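Local coordinates for acyl-homoserine-lactone synthase (PDB 6WNS), which probably makes an N-acyl-homoserine lactone quorum-sensing signal by transferring an acyl group from coenzyme A to S-adenosylmethionine, at residues I25-D28 against I29-Q33. Sequence-based numbering, arbitrary orientation.
Sequences IRYD and IYVKQ
Tyr27 O receives two backbone donors: Lys32 N, 3.0 Å from Tyr27 O and nearly in line with its C=O bond, and Val31 N, whose bond to the same oxygen is weak (N-H...O 134°). Just before it the pattern is plain i to i+4, Ile29 N bonding to Ile25 O at 2.9 Å and Tyr30 N to Arg26 O at 2.8 Å. The i+5 bond therefore marks a wider turn.

Side chains follow the same spacing. The Tyr27 ring, with CG swung anti to the backbone N (chi1 161°), reaches along the helix and its CE1 comes 3.8 Å from Val31 CG1, while Lys32 CD lies obliquely to it. A serine here removes the ring, which would probably leave a gap beside Val31 CG1 and Lys32 CD. Branched Ile25 and Ile29 meet through methyls, Ile25 CG2 to Ile29 CD1, 3.7 Å. Asp28 and Lys32 run side by side, but Asp28 OD1 and Lys32 NZ stay 4.1 Å apart, too far for a salt bridge, so their attraction is probably modest.

Arg26 suits its buried place because each of its three guanidinium nitrogens has a partner: NE forms a salt bridge with Glu46, NH2 another with Asp51, and NH1 a hydrogen bond with Tyr22 OH. Its aliphatic CG rests 4.0 Å from Tyr30 CE1, and the Tyr30 ring makes a cation-pi contact with Arg105. Gln33 OE1 accepts from Arg35. The backbone bonds are those of an alpha-helix with a wider, pi-type turn at residues 29-31, within the acetyltransferase-like fold of the autoinducer synthases.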
ATOM      1  N   ILE A  25      12.727   8.841   1.234  1.00 43.88           N
ATOM      2  CA  ILE A  25      12.499   7.653   2.076  1.00 44.36           C
ATOM      3  C   ILE A  25      12.484   6.388   1.215  1.00 44.52           C
ATOM      4  O   ILE A  25      13.087   5.350   1.604  1.00 45.41           O
ATOM      5  CB  ILE A  25      11.235   7.854   2.919  1.00 48.99           C
ATOM      6  CG1 ILE A  25      11.512   8.860   4.036  1.00 51.63           C
ATOM      7  CG2 ILE A  25      10.773   6.536   3.461  1.00 52.01           C
ATOM      8  CD1 ILE A  25      10.265   9.255   4.831  1.00 57.00           C
ATOM      9  N   ARG A  26      11.824   6.431   0.079  1.00 41.50           N
ATOM     10  CA  ARG A  26      11.824   5.264  -0.859  1.00 42.41           C
ATOM     11  C   ARG A  26      13.231   4.915  -1.321  1.00 37.57           C
ATOM     12  O   ARG A  26      13.579   3.697  -1.493  1.00 38.55           O
ATOM     13  CB  ARG A  26      10.863   5.612  -2.001  1.00 41.02           C
ATOM     14  CG  ARG A  26       9.448   5.410  -1.482  1.00 45.11           C
ATOM     15  CD  ARG A  26       8.386   5.655  -2.468  1.00 42.50           C
ATOM     16  NE  ARG A  26       8.611   4.887  -3.697  1.00 41.56           N
ATOM     17  CZ  ARG A  26       7.816   5.018  -4.750  1.00 37.09           C
ATOM     18  NH1 ARG A  26       6.654   5.614  -4.615  1.00 37.60           N
ATOM     19  NH2 ARG A  26       8.180   4.538  -5.912  1.00 35.66           N
ATOM     20  N   TYR A  27      14.087   5.911  -1.478  1.00 40.87           N
ATOM     21  CA  TYR A  27      15.516   5.649  -1.758  1.00 40.98           C
ATOM     22  C   TYR A  27      16.122   4.889  -0.575  1.00 44.78           C
ATOM     23  O   TYR A  27      16.715   3.829  -0.802  1.00 46.38           O
ATOM     24  CB  TYR A  27      16.276   6.936  -2.044  1.00 43.90           C
ATOM     25  CG  TYR A  27      17.739   6.771  -1.879  1.00 46.16           C
ATOM     26  CD1 TYR A  27      18.468   6.260  -2.930  1.00 49.52           C
ATOM     27  CD2 TYR A  27      18.394   7.047  -0.682  1.00 54.21           C
ATOM     28  CE1 TYR A  27      19.824   6.082  -2.841  1.00 51.82           C
ATOM     29  CE2 TYR A  27      19.769   6.879  -0.572  1.00 53.80           C
ATOM     30  CZ  TYR A  27      20.475   6.369  -1.654  1.00 58.82           C
ATOM     31  OH  TYR A  27      21.824   6.171  -1.659  1.00 62.09           O
ATOM     32  N   ASP A  28      15.873   5.343   0.647  1.00 44.16           N
ATOM     33  CA  ASP A  28      16.454   4.682   1.859  1.00 48.58           C
ATOM     34  C   ASP A  28      15.979   3.228   1.941  1.00 47.29           C
ATOM     35  O   ASP A  28      16.794   2.331   2.264  1.00 52.27           O
ATOM     36  CB  ASP A  28      16.112   5.443   3.123  1.00 51.66           C
ATOM     37  CG  ASP A  28      16.667   6.857   3.178  1.00 55.19           C
ATOM     38  OD1 ASP A  28      17.725   7.109   2.617  1.00 55.50           O
ATOM     39  OD2 ASP A  28      15.992   7.712   3.753  1.00 65.48           O
ATOM     40  N   ILE A  29      14.728   2.960   1.630  1.00 46.68           N
ATOM     41  CA  ILE A  29      14.080   1.651   1.852  1.00 50.62           C
ATOM     42  C   ILE A  29      14.386   0.723   0.695  1.00 54.60           C
ATOM     43  O   ILE A  29      14.742  -0.445   0.947  1.00 54.53           O
ATOM     44  CB  ILE A  29      12.568   1.822   1.986  1.00 55.78           C
ATOM     45  CG1 ILE A  29      12.186   2.458   3.312  1.00 59.40           C
ATOM     46  CG2 ILE A  29      11.827   0.501   1.756  1.00 62.35           C
ATOM     47  CD1 ILE A  29      10.723   2.835   3.334  1.00 64.25           C
ATOM     48  N   TYR A  30      14.163   1.185  -0.534  1.00 50.56           N
ATOM     49  CA  TYR A  30      14.100   0.286  -1.707  1.00 48.23           C
ATOM     50  C   TYR A  30      15.450   0.231  -2.391  1.00 49.95           C
ATOM     51  O   TYR A  30      15.752  -0.862  -2.956  1.00 52.57           O
ATOM     52  CB  TYR A  30      12.988   0.690  -2.693  1.00 47.45           C
ATOM     53  CG  TYR A  30      11.630   0.532  -2.090  1.00 46.85           C
ATOM     54  CD1 TYR A  30      10.981   1.603  -1.503  1.00 46.97           C
ATOM     55  CD2 TYR A  30      11.022  -0.719  -2.014  1.00 50.91           C
ATOM     56  CE1 TYR A  30       9.738   1.447  -0.915  1.00 48.69           C
ATOM     57  CE2 TYR A  30       9.788  -0.897  -1.394  1.00 51.90           C
ATOM     58  CZ  TYR A  30       9.162   0.190  -0.822  1.00 50.62           C
ATOM     59  OH  TYR A  30       7.951   0.025  -0.232  1.00 51.70           O
ATOM     60  N   VAL A  31      16.140   1.377  -2.546  1.00 46.77           N
ATOM     61  CA  VAL A  31      17.408   1.374  -3.328  1.00 47.73           C
ATOM     62  C   VAL A  31      18.530   0.932  -2.378  1.00 57.08           C
ATOM     63  O   VAL A  31      19.311   0.035  -2.836  1.00 53.34           O
ATOM     64  CB  VAL A  31      17.688   2.711  -4.036  1.00 51.30           C
ATOM     65  CG1 VAL A  31      19.096   2.814  -4.594  1.00 50.95           C
ATOM     66  CG2 VAL A  31      16.640   2.886  -5.164  1.00 49.53           C
ATOM     67  N   LYS A  32      18.588   1.505  -1.152  1.00 50.76           N
ATOM     68  CA  LYS A  32      19.761   1.400  -0.247  1.00 61.05           C
ATOM     69  C   LYS A  32      19.763  -0.032   0.301  1.00 65.02           C
ATOM     70  O   LYS A  32      20.846  -0.589   0.527  1.00 64.90           O
ATOM     71  CB  LYS A  32      19.739   2.546   0.781  1.00 67.26           C
ATOM     72  CG  LYS A  32      21.078   3.060   1.267  1.00 83.32           C
ATOM     73  CD  LYS A  32      20.987   4.119   2.363  1.00 91.26           C
ATOM     74  CE  LYS A  32      20.869   3.530   3.759  1.00 94.02           C
ATOM     75  NZ  LYS A  32      19.754   4.158   4.517  1.00 93.03           N
ATOM     76  N   GLN A  33      18.640  -0.718   0.368  1.00 66.09           N
ATOM     77  CA  GLN A  33      18.728  -2.156   0.765  1.00 75.42           C
ATOM     78  C   GLN A  33      18.456  -3.121  -0.409  1.00 75.01           C
ATOM     79  O   GLN A  33      18.300  -4.347  -0.155  1.00 77.82           O
ATOM     80  CB  GLN A  33      17.885  -2.353   2.011  1.00 74.48           C
ATOM     81  CG  GLN A  33      16.433  -2.533   1.729  1.00 77.47           C
ATOM     82  CD  GLN A  33      15.679  -2.122   2.968  1.00 85.30           C
ATOM     83  OE1 GLN A  33      14.551  -2.544   3.200  1.00 80.35           O
ATOM     84  NE2 GLN A  33      16.316  -1.293   3.784  1.00 88.90           N
TER